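Local structure of putative uncharacterized protein Ta0848 (Thermoplasma acidophilum, 4MN7) at residues 94-108 / 124-136. The protein probably reduces free methionine-R-sulfoxide to methionine, as a type II reductase built on a GAF domain. The protein carries 1 engineered substitution. Residues are numbered along the deposited sequence; the frame is centred on the assembly and turned at random.
Sequences VPVRYQGEPIGEIDI and LSSIADLMAPLVH
Helix-on-sheet packing joins Val96 and Tyr98 of a beta hairpin to Ala132 and His136 of helix 118-136, which lies across one face of the antiparallel sheet in this GAF fold. The axes of strand 94-98 and helix 124-136 cross at -46°, 7.1 Å apart at their closest. Small residues let the two come close: Val96 CG1 rests 3.6 Å from Ala132 CA, while its CG2 meets the methyl of Ala128. Val94 CG2 meets Leu124 CB (3.7 Å), the two side chains crossing at about a right angle, and Ile108 CD1 meets Leu124 CD2 tip to tip at 3.8 Å. A classic beta bulge places Ile103 and Gly104 together opposite Val96 in the hairpin. Ile103 folds CD1 against His136 CA (3.5 Å), near the plane of the imidazole at its edge. A water donates to both Arg97 O and Asp129 OD1. At the start of the type I' turn, Tyr98 stacks face to face on His136, whose CG lies trans to its backbone N (chi1 -180°), holding the imidazole against the tyrosine ring with the planes 5° apart. An alanine in place of Tyr98 is likely to uncover one imidazole face and leave the ring freer to turn about its chi2. The ring centroids lie 3.6 Å apart, with His136 CD2 over the centre of the Tyr98 ring.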
ATOM      1  N   VAL A  94      10.372  -8.212 -10.421  1.00 32.03           N
ATOM      2  CA  VAL A  94      10.901  -8.139  -9.070  1.00 30.02           C
ATOM      3  C   VAL A  94       9.948  -8.903  -8.201  1.00 29.67           C
ATOM      4  O   VAL A  94       8.773  -8.591  -8.195  1.00 34.33           O
ATOM      5  CB  VAL A  94      10.845  -6.696  -8.636  1.00 30.90           C
ATOM      6  CG1 VAL A  94      11.232  -6.581  -7.189  1.00 30.81           C
ATOM      7  CG2 VAL A  94      11.737  -5.848  -9.536  1.00 33.86           C
ATOM      8  N   PRO A  95      10.406  -9.957  -7.516  1.00 28.29           N
ATOM      9  CA  PRO A  95       9.522 -10.768  -6.649  1.00 30.72           C
ATOM     10  C   PRO A  95       8.977 -10.009  -5.472  1.00 32.86           C
ATOM     11  O   PRO A  95       9.683  -9.176  -4.907  1.00 34.01           O
ATOM     12  CB  PRO A  95      10.433 -11.877  -6.149  1.00 28.24           C
ATOM     13  CG  PRO A  95      11.791 -11.339  -6.329  1.00 28.40           C
ATOM     14  CD  PRO A  95      11.773 -10.448  -7.482  1.00 27.77           C
ATOM     15  N   VAL A  96       7.724 -10.286  -5.120  1.00 30.61           N
ATOM     16  CA  VAL A  96       7.095  -9.747  -3.889  1.00 32.09           C
ATOM     17  C   VAL A  96       7.108 -10.855  -2.872  1.00 32.57           C
ATOM     18  O   VAL A  96       6.568 -11.885  -3.127  1.00 33.32           O
ATOM     19  CB  VAL A  96       5.663  -9.249  -4.115  1.00 31.75           C
ATOM     20  CG1 VAL A  96       4.973  -8.841  -2.764  1.00 32.56           C
ATOM     21  CG2 VAL A  96       5.710  -8.091  -5.107  1.00 33.46           C
ATOM     22  N   ARG A  97       7.808 -10.670  -1.773  1.00 30.47           N
ATOM     23  CA  ARG A  97       7.903 -11.695  -0.768  1.00 32.22           C
ATOM     24  C   ARG A  97       7.110 -11.490   0.544  1.00 31.70           C
ATOM     25  O   ARG A  97       7.004 -10.384   1.120  1.00 35.55           O
ATOM     26  CB  ARG A  97       9.350 -11.878  -0.369  1.00 31.33           C
ATOM     27  CG  ARG A  97      10.233 -12.228  -1.533  1.00 33.09           C
ATOM     28  CD  ARG A  97      11.677 -12.047  -1.104  1.00 38.86           C
ATOM     29  NE  ARG A  97      12.557 -12.396  -2.180  1.00 36.18           N
ATOM     30  CZ  ARG A  97      13.656 -11.751  -2.477  1.00 36.18           C
ATOM     31  NH1 ARG A  97      14.043 -10.749  -1.740  1.00 42.21           N
ATOM     32  NH2 ARG A  97      14.412 -12.164  -3.482  1.00 37.70           N
ATOM     33  N   TYR A  98       6.597 -12.607   1.048  1.00 35.93           N
ATOM     34  CA  TYR A  98       5.793 -12.622   2.275  1.00 32.78           C
ATOM     35  C   TYR A  98       6.257 -13.808   3.094  1.00 36.70           C
ATOM     36  O   TYR A  98       6.157 -14.937   2.683  1.00 42.92           O
ATOM     37  CB  TYR A  98       4.328 -12.684   1.926  1.00 37.73           C
ATOM     38  CG  TYR A  98       3.376 -12.440   3.104  1.00 39.28           C
ATOM     39  CD1 TYR A  98       2.963 -13.514   3.951  1.00 41.73           C
ATOM     40  CD2 TYR A  98       2.923 -11.159   3.398  1.00 43.45           C
ATOM     41  CE1 TYR A  98       2.101 -13.293   5.037  1.00 44.77           C
ATOM     42  CE2 TYR A  98       2.054 -10.932   4.460  1.00 45.72           C
ATOM     43  CZ  TYR A  98       1.633 -12.002   5.266  1.00 49.22           C
ATOM     44  OH  TYR A  98       0.786 -11.735   6.321  1.00 53.85           O
ATOM     45  N   GLN A  99       6.859 -13.511   4.230  1.00 41.12           N
ATOM     46  CA  GLN A  99       7.515 -14.522   5.045  1.00 47.57           C
ATOM     47  C   GLN A  99       8.606 -15.222   4.279  1.00 44.81           C
ATOM     48  O   GLN A  99       8.633 -16.416   4.263  1.00 59.22           O
ATOM     49  CB  GLN A  99       6.456 -15.492   5.605  1.00 45.86           C
ATOM     50  CG  GLN A  99       5.653 -14.759   6.671  1.00 48.89           C
ATOM     51  CD  GLN A  99       4.321 -15.355   6.970  1.00 56.92           C
ATOM     52  OE1 GLN A  99       3.808 -16.163   6.223  1.00 68.62           O
ATOM     53  NE2 GLN A  99       3.742 -14.940   8.066  1.00 60.15           N
ATOM     54  N   GLY A 100       9.449 -14.458   3.588  1.00 46.33           N
ATOM     55  CA  GLY A 100      10.587 -15.001   2.858  1.00 47.88           C
ATOM     56  C   GLY A 100      10.291 -15.717   1.526  1.00 53.05           C
ATOM     57  O   GLY A 100      11.220 -15.959   0.753  1.00 56.76           O
ATOM     58  N   GLU A 101       9.014 -16.002   1.251  1.00 46.23           N
ATOM     59  CA  GLU A 101       8.594 -16.713   0.056  1.00 43.32           C
ATOM     60  C   GLU A 101       7.883 -15.783  -0.950  1.00 36.84           C
ATOM     61  O   GLU A 101       7.142 -14.876  -0.585  1.00 36.89           O
ATOM     62  CB  GLU A 101       7.687 -17.876   0.477  1.00 46.58           C
ATOM     63  CG  GLU A 101       8.448 -19.114   1.010  1.00 57.58           C
ATOM     64  CD  GLU A 101       9.744 -19.438   0.224  1.00 63.71           C
ATOM     65  OE1 GLU A 101       9.712 -20.143  -0.810  1.00 65.57           O
ATOM     66  OE2 GLU A 101      10.828 -18.985   0.640  1.00 65.28           O
ATOM     67  N   PRO A 102       8.090 -16.035  -2.198  1.00 39.46           N
ATOM     68  CA  PRO A 102       7.488 -15.221  -3.212  1.00 39.56           C
ATOM     69  C   PRO A 102       5.990 -15.437  -3.260  1.00 37.34           C
ATOM     70  O   PRO A 102       5.534 -16.563  -3.194  1.00 36.14           O
ATOM     71  CB  PRO A 102       8.174 -15.684  -4.494  1.00 38.35           C
ATOM     72  CG  PRO A 102       8.776 -17.039  -4.175  1.00 42.93           C
ATOM     73  CD  PRO A 102       8.967 -17.097  -2.720  1.00 40.87           C
ATOM     74  N   ILE A 103       5.224 -14.359  -3.306  1.00 33.21           N
ATOM     75  CA  ILE A 103       3.759 -14.491  -3.430  1.00 33.48           C
ATOM     76  C   ILE A 103       3.214 -13.787  -4.659  1.00 29.40           C
ATOM     77  O   ILE A 103       1.997 -13.789  -4.913  1.00 31.89           O
ATOM     78  CB  ILE A 103       3.039 -14.013  -2.160  1.00 31.31           C
ATOM     79  CG1 ILE A 103       3.442 -12.556  -1.861  1.00 33.90           C
ATOM     80  CG2 ILE A 103       3.450 -14.942  -1.008  1.00 38.73           C
ATOM     81  CD1 ILE A 103       2.376 -11.719  -1.207  1.00 34.32           C
ATOM     82  N   GLY A 104       4.107 -13.180  -5.393  1.00 31.68           N
ATOM     83  CA  GLY A 104       3.772 -12.403  -6.539  1.00 30.10           C
ATOM     84  C   GLY A 104       4.944 -11.598  -7.009  1.00 30.79           C
ATOM     85  O   GLY A 104       6.090 -11.900  -6.697  1.00 28.83           O
ATOM     86  N   GLU A 105       4.678 -10.619  -7.867  1.00 30.12           N
ATOM     87  CA  GLU A 105       5.793  -9.845  -8.460  1.00 29.92           C
ATOM     88  C   GLU A 105       5.370  -8.530  -9.026  1.00 28.90           C
ATOM     89  O   GLU A 105       4.176  -8.323  -9.332  1.00 29.93           O
ATOM     90  CB  GLU A 105       6.437 -10.704  -9.567  1.00 31.03           C
ATOM     91  CG  GLU A 105       5.472 -10.991 -10.698  1.00 32.93           C
ATOM     92  CD  GLU A 105       6.026 -12.039 -11.679  1.00 34.39           C
ATOM     93  OE1 GLU A 105       6.886 -12.847 -11.311  1.00 38.80           O
ATOM     94  OE2 GLU A 105       5.675 -11.954 -12.838  1.00 33.59           O
ATOM     95  N   ILE A 106       6.331  -7.665  -9.276  1.00 33.14           N
ATOM     96  CA  ILE A 106       6.095  -6.433 -10.037  1.00 32.27           C
ATOM     97  C   ILE A 106       6.813  -6.677 -11.337  1.00 31.85           C
ATOM     98  O   ILE A 106       7.977  -6.985 -11.316  1.00 32.62           O
ATOM     99  CB  ILE A 106       6.714  -5.210  -9.321  1.00 33.69           C
ATOM    100  CG1 ILE A 106       6.153  -5.114  -7.920  1.00 33.34           C
ATOM    101  CG2 ILE A 106       6.422  -3.907 -10.053  1.00 37.61           C
ATOM    102  CD1 ILE A 106       6.648  -3.951  -7.144  1.00 32.47           C
ATOM    103  N   ASP A 107       6.100  -6.505 -12.458  1.00 29.71           N
ATOM    104  CA  ASP A 107       6.609  -6.653 -13.805  1.00 29.04           C
ATOM    105  C   ASP A 107       6.564  -5.332 -14.493  1.00 27.68           C
ATOM    106  O   ASP A 107       5.489  -4.717 -14.614  1.00 28.66           O
ATOM    107  CB  ASP A 107       5.707  -7.652 -14.555  1.00 28.45           C
ATOM    108  CG  ASP A 107       6.169  -7.965 -15.980  1.00 33.07           C
ATOM    109  OD1 ASP A 107       7.386  -7.822 -16.276  1.00 34.39           O
ATOM    110  OD2 ASP A 107       5.301  -8.381 -16.810  1.00 33.14           O
ATOM    111  N   ILE A 108       7.718  -4.879 -14.962  1.00 31.28           N
ATOM    112  CA  ILE A 108       7.788  -3.590 -15.669  1.00 31.22           C
ATOM    113  C   ILE A 108       8.506  -3.720 -17.017  1.00 30.66           C
ATOM    114  O   ILE A 108       9.617  -4.237 -17.105  1.00 29.59           O
ATOM    115  CB  ILE A 108       8.556  -2.566 -14.798  1.00 32.03           C
ATOM    116  CG1 ILE A 108       7.908  -2.434 -13.443  1.00 32.33           C
ATOM    117  CG2 ILE A 108       8.576  -1.215 -15.460  1.00 36.45           C
ATOM    118  CD1 ILE A 108       8.631  -1.495 -12.459  1.00 36.11           C
ATOM    119  N   LEU A 124      13.152  -0.882  -6.516  1.00 30.81           N
ATOM    120  CA  LEU A 124      12.016  -1.795  -6.717  1.00 32.21           C
ATOM    121  C   LEU A 124      11.937  -2.934  -5.680  1.00 31.05           C
ATOM    122  O   LEU A 124      10.831  -3.310  -5.268  1.00 30.78           O
ATOM    123  CB  LEU A 124      12.022  -2.373  -8.170  1.00 32.09           C
ATOM    124  CG  LEU A 124      11.702  -1.278  -9.218  1.00 34.26           C
ATOM    125  CD1 LEU A 124      11.973  -1.734 -10.626  1.00 36.99           C
ATOM    126  CD2 LEU A 124      10.259  -0.836  -9.106  1.00 35.94           C
ATOM    127  N   SER A 125      13.071  -3.492  -5.230  1.00 29.50           N
ATOM    128  CA  SER A 125      13.040  -4.425  -4.109  1.00 27.86           C
ATOM    129  C   SER A 125      12.447  -3.836  -2.864  1.00 26.38           C
ATOM    130  O   SER A 125      11.732  -4.531  -2.131  1.00 29.50           O
ATOM    131  CB  SER A 125      14.402  -5.040  -3.710  1.00 31.34           C
ATOM    132  OG  SER A 125      15.022  -5.391  -4.882  1.00 43.25           O
ATOM    133  N   SER A 126      12.819  -2.604  -2.557  1.00 30.50           N
ATOM    134  CA  SER A 126      12.237  -1.923  -1.410  1.00 28.37           C
ATOM    135  C   SER A 126      10.745  -1.746  -1.609  1.00 28.62           C
ATOM    136  O   SER A 126       9.951  -1.964  -0.701  1.00 28.70           O
ATOM    137  CB  SER A 126      12.912  -0.583  -1.142  1.00 33.83           C
ATOM    138  OG  SER A 126      14.184  -0.808  -0.534  1.00 31.83           O
ATOM    139  N   ILE A 127      10.361  -1.323  -2.794  1.00 29.46           N
ATOM    140  CA  ILE A 127       8.947  -1.101  -3.061  1.00 28.12           C
ATOM    141  C   ILE A 127       8.116  -2.357  -2.931  1.00 30.83           C
ATOM    142  O   ILE A 127       7.033  -2.371  -2.288  1.00 25.49           O
ATOM    143  CB  ILE A 127       8.769  -0.446  -4.420  1.00 29.47           C
ATOM    144  CG1 ILE A 127       9.223   1.008  -4.226  1.00 29.79           C
ATOM    145  CG2 ILE A 127       7.275  -0.499  -4.801  1.00 30.31           C
ATOM    146  CD1 ILE A 127       9.384   1.831  -5.425  1.00 37.18           C
ATOM    147  N   ALA A 128       8.643  -3.432  -3.522  1.00 30.77           N
ATOM    148  CA  ALA A 128       8.043  -4.715  -3.427  1.00 29.99           C
ATOM    149  C   ALA A 128       7.847  -5.158  -1.991  1.00 34.77           C
ATOM    150  O   ALA A 128       6.803  -5.732  -1.647  1.00 35.41           O
ATOM    151  CB  ALA A 128       8.833  -5.713  -4.178  1.00 35.41           C
ATOM    152  N   ASP A 129       8.792  -4.827  -1.130  1.00 31.96           N
ATOM    153  CA  ASP A 129       8.717  -5.229   0.240  1.00 33.23           C
ATOM    154  C   ASP A 129       7.659  -4.398   0.986  1.00 35.83           C
ATOM    155  O   ASP A 129       6.897  -4.950   1.787  1.00 33.70           O
ATOM    156  CB  ASP A 129      10.067  -5.034   0.884  1.00 33.34           C
ATOM    157  CG  ASP A 129      10.092  -5.491   2.288  1.00 41.00           C
ATOM    158  OD1 ASP A 129       9.472  -6.551   2.611  1.00 39.42           O
ATOM    159  OD2 ASP A 129      10.740  -4.786   3.092  1.00 43.44           O
ATOM    160  N   LEU A 130       7.597  -3.087   0.715  1.00 34.37           N
ATOM    161  CA  LEU A 130       6.600  -2.237   1.360  1.00 36.36           C
ATOM    162  C   LEU A 130       5.161  -2.608   0.951  1.00 35.21           C
ATOM    163  O   LEU A 130       4.237  -2.512   1.748  1.00 32.31           O
ATOM    164  CB  LEU A 130       6.851  -0.755   1.077  1.00 35.13           C
ATOM    165  CG  LEU A 130       8.207  -0.187   1.503  1.00 37.77           C
ATOM    166  CD1 LEU A 130       8.420   1.228   0.995  1.00 38.71           C
ATOM    167  CD2 LEU A 130       8.332  -0.246   2.967  1.00 41.31           C
ATOM    168  N   MET A 131       4.992  -3.073  -0.273  1.00 32.28           N
ATOM    169  CA  MET A 131       3.696  -3.431  -0.832  1.00 30.04           C
ATOM    170  C   MET A 131       3.271  -4.850  -0.508  1.00 32.54           C
ATOM    171  O   MET A 131       2.095  -5.203  -0.702  1.00 29.16           O
ATOM    172  CB  MET A 131       3.690  -3.278  -2.367  1.00 32.74           C
ATOM    173  CG  MET A 131       3.859  -1.813  -2.820  1.00 34.89           C
ATOM    174  SD  MET A 131       2.468  -0.793  -2.221  1.00 30.90           S
ATOM    175  CE  MET A 131       1.099  -1.487  -3.148  1.00 34.40           C
ATOM    176  N   ALA A 132       4.166  -5.651   0.047  1.00 33.35           N
ATOM    177  CA  ALA A 132       3.837  -7.070   0.203  1.00 31.56           C
ATOM    178  C   ALA A 132       2.565  -7.410   0.988  1.00 31.09           C
ATOM    179  O   ALA A 132       1.818  -8.276   0.564  1.00 31.21           O
ATOM    180  CB  ALA A 132       4.996  -7.830   0.749  1.00 32.15           C
ATOM    181  N   PRO A 133       2.300  -6.734   2.106  1.00 31.90           N
ATOM    182  CA  PRO A 133       1.067  -7.142   2.794  1.00 31.68           C
ATOM    183  C   PRO A 133      -0.145  -6.909   1.955  1.00 29.58           C
ATOM    184  O   PRO A 133      -1.119  -7.647   2.002  1.00 32.08           O
ATOM    185  CB  PRO A 133       1.041  -6.212   4.035  1.00 32.85           C
ATOM    186  CG  PRO A 133       2.513  -6.060   4.352  1.00 32.65           C
ATOM    187  CD  PRO A 133       3.194  -5.970   3.005  1.00 34.50           C
ATOM    188  N   LEU A 134      -0.095  -5.846   1.173  1.00 30.30           N
ATOM    189  CA  LEU A 134      -1.201  -5.540   0.361  1.00 30.78           C
ATOM    190  C   LEU A 134      -1.362  -6.551  -0.749  1.00 32.54           C
ATOM    191  O   LEU A 134      -2.450  -6.970  -1.028  1.00 35.73           O
ATOM    192  CB  LEU A 134      -1.088  -4.141  -0.224  1.00 34.36           C
ATOM    193  CG  LEU A 134      -1.216  -3.016   0.790  1.00 35.93           C
ATOM    194  CD1 LEU A 134      -0.537  -1.769   0.240  1.00 35.97           C
ATOM    195  CD2 LEU A 134      -2.680  -2.783   1.041  1.00 33.04           C
ATOM    196  N   VAL A 135      -0.289  -6.910  -1.417  1.00 32.29           N
ATOM    197  CA  VAL A 135      -0.335  -7.907  -2.514  1.00 31.69           C
ATOM    198  C   VAL A 135      -0.777  -9.256  -1.932  1.00 30.66           C
ATOM    199  O   VAL A 135      -1.465 -10.012  -2.560  1.00 31.70           O
ATOM    200  CB  VAL A 135       1.061  -8.136  -3.097  1.00 31.89           C
ATOM    201  CG1 VAL A 135       1.081  -9.375  -3.999  1.00 35.47           C
ATOM    202  CG2 VAL A 135       1.482  -6.944  -3.879  1.00 33.67           C
ATOM    203  N   HIS A 136      -0.404  -9.509  -0.695  1.00 32.39           N
ATOM    204  CA  HIS A 136      -0.748 -10.742  -0.030  1.00 31.52           C
ATOM    205  C   HIS A 136      -2.250 -10.955   0.116  1.00 37.84           C
ATOM    206  O   HIS A 136      -2.728 -12.064   0.148  1.00 38.32           O
ATOM    207  CB  HIS A 136      -0.108 -10.790   1.348  1.00 36.28           C
ATOM    208  CG  HIS A 136      -0.403 -12.046   2.109  1.00 36.46           C
ATOM    209  ND1 HIS A 136      -1.308 -12.083   3.145  1.00 42.30           N
ATOM    210  CD2 HIS A 136       0.055 -13.314   1.971  1.00 35.49           C
ATOM    211  CE1 HIS A 136      -1.373 -13.311   3.639  1.00 39.90           C
ATOM    212  NE2 HIS A 136      -0.555 -14.075   2.944  1.00 42.12           N
TER
HETATM  213  O   HOH W   1       9.242  -8.936   1.874  1.00 47.43           O